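Local coordinates for flagellar motor switch protein fliG (Aquifex aeolicus, PDB 3HJL) that probably forms part of the rotor-mounted switch complex of the bacterial flagellar motor, which contacts the components that determine the direction of rotation, at residues 228-231 / 232-236; 270-273 / 274-277. All coordinates share one frame; numbering follows the deposited sequence.

Contact 1. Residues 228-231 / 232-236; sequences LLEE and RIREK
Helix 227-237 of the FliG C-terminal domain brings E230 and R234, one turn apart, into an i to i+4 salt bridge on its surface. OE2 of E230 lies 3.1 Å from NH1 of R234, at the edge of the guanidinium and near its plane. The two side chains run side by side in the same direction, yet the carboxylate stands at 81° to the guanidinium, and OE2 alone makes the approach. E230 gets there with CG anti to its backbone N (chi1 180°) and an extended chain, whereas R234 bends at chi3. NH2 of R234 is salt-bridged to E216 on helix 212-225, so this arginine carries two carboxylates and ties neighbouring helices together.

Two residues before R234, R232 turns its side chain back toward L228 and L229. CD2 of L228 packs against its CD at 3.6 Å and also borders the guanidinium edge, while CD2 of L229 comes to 3.4 Å from NH2. The other neighbour of that leucine methyl is CG1 of I233, at 3.9 Å; I233 is buried against L207, L219 and I222 of the two preceding helices. Less favourably, OE1 of E231 sits 3.9 Å from OE2 of E235, a like-charge approach probably eased by R317 of helix 302-320, to which E231 OE1 makes a long, weak ion pair. Beneath the side chains, successive backbone bonds such as R234 N to E230 O (3.0 Å) hold the turn. The whole is a surface alpha-helix, with one buried isoleucine toward the two preceding helices and an i to i+4 ion pair along its flank.

Contact 2. Residues 270-273 / 274-277; sequences APED and IKQK
The backbone turns from an extended loop into helix 272-279 at P271, the N-cap residue, whose carbonyl O accepts a bond from K275 N at 3.1 Å and a weak one from I274 N. The next turn follows with Q276 N to E272 O, 2.9 Å and nearly straight at 170°. Beside the proline ring, CD1 of I274 lies 3.8 Å from CD of P271, the two side chains running in the same direction; R244 touches both residues, and I274 is buried. After this N-cap, E272 and D273 put acidic side chains in the first turn, where their negative charges would probably interact favourably with the N-terminal end of the helix. D273 directs its OD2 to a salt bridge with R244. E272 bends at chi2 (58°), bringing its carboxylate back over the following turn to serve two residues. Its OE1 accepts a hydrogen bond from NE2 of Q276 at 3.1 Å, met nearly head-on and close to the amide plane, with carboxylate and amide 40° apart. On the other oxygen, OE2 approaches CD of K275 at 3.5 Å but reaches NZ only at 4.0 Å, a long salt bridge. K275 is extended, its CE passing 4.0 Å from A270 O. An alanine in place of K275 would remove this ammonium and its methylenes, and is likely to leave E272 OE2 without its nearby positive charge and the carboxylate less restrained on that side.

Both contacts are local, each within one helix of the FliG C-terminal domain, and both lie at the surface with a single buried isoleucine, I233 or I274. Their centres are 25 Å apart and their nearest atoms about 13 Å, so they do not touch. Contact 1 falls in the body of helix 227-237, where neighbouring helices supply apolar cover and a second carboxylate for its arginine. Contact 2 is the start of helix 272-279, where a proline at the N-cap position and acidic first-turn residues dominate, and its outside partners R244, F240 and E241 come from loops. The ion pair is close in 228-236 but long in 270-277, where an amide hydrogen bond to the same glutamate accompanies it.

Contact 1. Residues 228-231 / 232-236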
loop_
_atom_site.group_PDB
_atom_site.type_symbol
_atom_site.label_atom_id
_atom_site.label_comp_id
_atom_site.label_asym_id
_atom_site.label_seq_id
_atom_site.Cartn_x
_atom_site.Cartn_y
_atom_site.Cartn_z
ATOM N N LEU A 228 11.413 -15.043 -11.227
ATOM C CA LEU A 228 12.245 -14.558 -10.127
ATOM C C LEU A 228 12.122 -15.472 -8.906
ATOM O O LEU A 228 13.113 -15.711 -8.227
ATOM C CB LEU A 228 11.865 -13.110 -9.761
ATOM C CG LEU A 228 12.924 -12.250 -9.052
ATOM C CD1 LEU A 228 12.644 -10.761 -9.278
ATOM C CD2 LEU A 228 13.021 -12.564 -7.562
ATOM N N LEU A 229 10.915 -15.984 -8.638
ATOM C CA LEU A 229 10.683 -16.867 -7.473
ATOM C C LEU A 229 11.349 -18.230 -7.701
ATOM O O LEU A 229 11.990 -18.762 -6.798
ATOM C CB LEU A 229 9.179 -17.059 -7.186
ATOM C CG LEU A 229 8.697 -17.241 -5.728
ATOM C CD1 LEU A 229 7.292 -17.871 -5.701
ATOM C CD2 LEU A 229 9.649 -18.053 -4.855
ATOM N N GLU A 230 11.183 -18.783 -8.905
ATOM C CA GLU A 230 11.834 -20.041 -9.294
ATOM C C GLU A 230 13.326 -19.979 -9.005
ATOM O O GLU A 230 13.874 -20.879 -8.387
ATOM C CB GLU A 230 11.633 -20.305 -10.792
ATOM C CG GLU A 230 12.286 -21.607 -11.319
ATOM C CD GLU A 230 12.452 -21.625 -12.833
ATOM O OE1 GLU A 230 12.987 -20.647 -13.402
ATOM O OE2 GLU A 230 12.113 -22.654 -13.445
ATOM N N GLU A 231 13.966 -18.906 -9.458
ATOM C CA GLU A 231 15.404 -18.730 -9.278
ATOM C C GLU A 231 15.810 -18.627 -7.810
ATOM O O GLU A 231 16.808 -19.221 -7.415
ATOM C CB GLU A 231 15.903 -17.515 -10.078
ATOM C CG GLU A 231 17.385 -17.119 -9.873
ATOM C CD GLU A 231 18.396 -18.171 -10.326
ATOM O OE1 GLU A 231 19.604 -17.850 -10.312
ATOM O OE2 GLU A 231 18.008 -19.293 -10.714
ATOM N N ARG A 232 15.043 -17.878 -7.015
ATOM C CA ARG A 232 15.308 -17.770 -5.573
ATOM C C ARG A 232 15.175 -19.116 -4.861
ATOM O O ARG A 232 15.912 -19.383 -3.910
ATOM C CB ARG A 232 14.411 -16.713 -4.915
ATOM C CG ARG A 232 14.788 -15.288 -5.314
ATOM C CD ARG A 232 14.021 -14.210 -4.548
ATOM N NE ARG A 232 12.578 -14.477 -4.447
ATOM C CZ ARG A 232 11.924 -14.891 -3.352
ATOM N NH1 ARG A 232 12.543 -15.088 -2.182
ATOM N NH2 ARG A 232 10.608 -15.090 -3.419
ATOM N N ILE A 233 14.256 -19.964 -5.336
ATOM C CA ILE A 233 14.126 -21.328 -4.824
ATOM C C ILE A 233 15.356 -22.166 -5.193
ATOM O O ILE A 233 15.924 -22.831 -4.323
ATOM C CB ILE A 233 12.842 -22.044 -5.341
ATOM C CG1 ILE A 233 11.580 -21.385 -4.776
ATOM C CG2 ILE A 233 12.845 -23.517 -4.927
ATOM C CD1 ILE A 233 10.312 -21.802 -5.488
ATOM N N ARG A 234 15.775 -22.104 -6.464
ATOM C CA ARG A 234 16.932 -22.885 -6.952
ATOM C C ARG A 234 18.238 -22.514 -6.246
ATOM O O ARG A 234 19.092 -23.371 -6.051
ATOM C CB ARG A 234 17.130 -22.737 -8.467
ATOM C CG ARG A 234 15.942 -23.153 -9.332
ATOM C CD ARG A 234 16.339 -23.302 -10.801
ATOM N NE ARG A 234 16.289 -24.707 -11.227
ATOM C CZ ARG A 234 15.248 -25.303 -11.824
ATOM N NH1 ARG A 234 14.128 -24.632 -12.145
ATOM N NH2 ARG A 234 15.330 -26.593 -12.130
ATOM N N GLU A 235 18.407 -21.231 -5.923
ATOM C CA GLU A 235 19.544 -20.756 -5.114
ATOM C C GLU A 235 19.630 -21.487 -3.763
ATOM O O GLU A 235 20.719 -21.838 -3.310
ATOM C CB GLU A 235 19.438 -19.245 -4.877
ATOM C CG GLU A 235 19.767 -18.402 -6.114
ATOM C CD GLU A 235 19.535 -16.903 -5.910
ATOM O OE1 GLU A 235 18.996 -16.505 -4.848
ATOM O OE2 GLU A 235 19.899 -16.122 -6.823
ATOM N N LYS A 236 18.481 -21.739 -3.151
ATOM C CA LYS A 236 18.415 -22.473 -1.886
ATOM C C LYS A 236 18.545 -23.996 -2.039
ATOM O O LYS A 236 18.863 -24.678 -1.055
ATOM C CB LYS A 236 17.116 -22.139 -1.155
ATOM C CG LYS A 236 16.937 -20.657 -0.819
ATOM C CD LYS A 236 17.975 -20.167 0.158
ATOM C CE LYS A 236 17.632 -18.799 0.672
ATOM N NZ LYS A 236 18.675 -18.331 1.611
#

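Contact 2. Residues 270-273 / 274-277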
loop_
_atom_site.group_PDB
_atom_site.type_symbol
_atom_site.label_atom_id
_atom_site.label_comp_id
_atom_site.label_asym_id
_atom_site.label_seq_id
_atom_site.Cartn_x
_atom_site.Cartn_y
_atom_site.Cartn_z
ATOM N N ALA A 270 34.587 -19.535 4.365
ATOM C CA ALA A 270 34.114 -20.924 4.319
ATOM C C ALA A 270 34.558 -21.680 5.574
ATOM O O ALA A 270 35.605 -21.350 6.151
ATOM C CB ALA A 270 34.650 -21.622 3.080
ATOM N N PRO A 271 33.759 -22.690 6.014
ATOM C CA PRO A 271 34.182 -23.540 7.132
ATOM C C PRO A 271 35.441 -24.337 6.812
ATOM O O PRO A 271 35.733 -24.585 5.640
ATOM C CB PRO A 271 32.991 -24.485 7.327
ATOM C CG PRO A 271 31.848 -23.799 6.705
ATOM C CD PRO A 271 32.401 -23.046 5.559
ATOM N N GLU A 272 36.155 -24.757 7.850
ATOM C CA GLU A 272 37.455 -25.413 7.691
ATOM C C GLU A 272 37.382 -26.732 6.920
ATOM O O GLU A 272 38.290 -27.048 6.142
ATOM C CB GLU A 272 38.117 -25.639 9.066
ATOM C CG GLU A 272 39.598 -26.041 9.015
ATOM C CD GLU A 272 40.472 -25.022 8.286
ATOM O OE1 GLU A 272 41.360 -25.445 7.511
ATOM O OE2 GLU A 272 40.242 -23.801 8.455
ATOM N N ASP A 273 36.312 -27.497 7.138
ATOM C CA ASP A 273 36.137 -28.781 6.449
ATOM C C ASP A 273 35.894 -28.635 4.935
ATOM O O ASP A 273 36.284 -29.508 4.161
ATOM C CB ASP A 273 35.041 -29.623 7.109
ATOM C CG ASP A 273 33.662 -29.012 6.977
ATOM O OD1 ASP A 273 33.444 -27.889 7.478
ATOM O OD2 ASP A 273 32.784 -29.694 6.422
ATOM N N ILE A 274 35.272 -27.529 4.523
ATOM C CA ILE A 274 35.066 -27.229 3.099
ATOM C C ILE A 274 36.378 -26.709 2.478
ATOM O O ILE A 274 36.670 -26.996 1.313
ATOM C CB ILE A 274 33.878 -26.230 2.881
ATOM C CG1 ILE A 274 32.556 -26.868 3.345
ATOM C CG2 ILE A 274 33.757 -25.820 1.417
ATOM C CD1 ILE A 274 31.358 -25.928 3.280
ATOM N N LYS A 275 37.164 -25.955 3.253
ATOM C CA LYS A 275 38.509 -25.564 2.820
ATOM C C LYS A 275 39.326 -26.817 2.521
ATOM O O LYS A 275 39.866 -26.963 1.421
ATOM C CB LYS A 275 39.249 -24.746 3.887
ATOM C CG LYS A 275 38.834 -23.307 4.038
ATOM C CD LYS A 275 39.668 -22.654 5.145
ATOM C CE LYS A 275 39.483 -21.148 5.198
ATOM N NZ LYS A 275 40.312 -20.491 6.254
ATOM N N GLN A 276 39.399 -27.720 3.500
ATOM C CA GLN A 276 40.155 -28.975 3.352
ATOM C C GLN A 276 39.613 -29.884 2.249
ATOM O O GLN A 276 40.368 -30.664 1.667
ATOM C CB GLN A 276 40.219 -29.754 4.680
ATOM C CG GLN A 276 40.998 -29.064 5.806
ATOM C CD GLN A 276 42.444 -28.737 5.438
ATOM O OE1 GLN A 276 43.070 -29.422 4.618
ATOM N NE2 GLN A 276 42.978 -27.680 6.047
ATOM N N LYS A 277 38.320 -29.780 1.961
ATOM C CA LYS A 277 37.704 -30.546 0.880
ATOM C C LYS A 277 38.304 -30.182 -0.483
ATOM O O LYS A 277 38.548 -31.063 -1.310
ATOM C CB LYS A 277 36.193 -30.317 0.876
ATOM C CG LYS A 277 35.442 -31.244 -0.029
ATOM C CD LYS A 277 34.081 -31.626 0.536
ATOM C CE LYS A 277 33.444 -32.749 -0.260
ATOM N NZ LYS A 277 34.231 -34.019 -0.222
#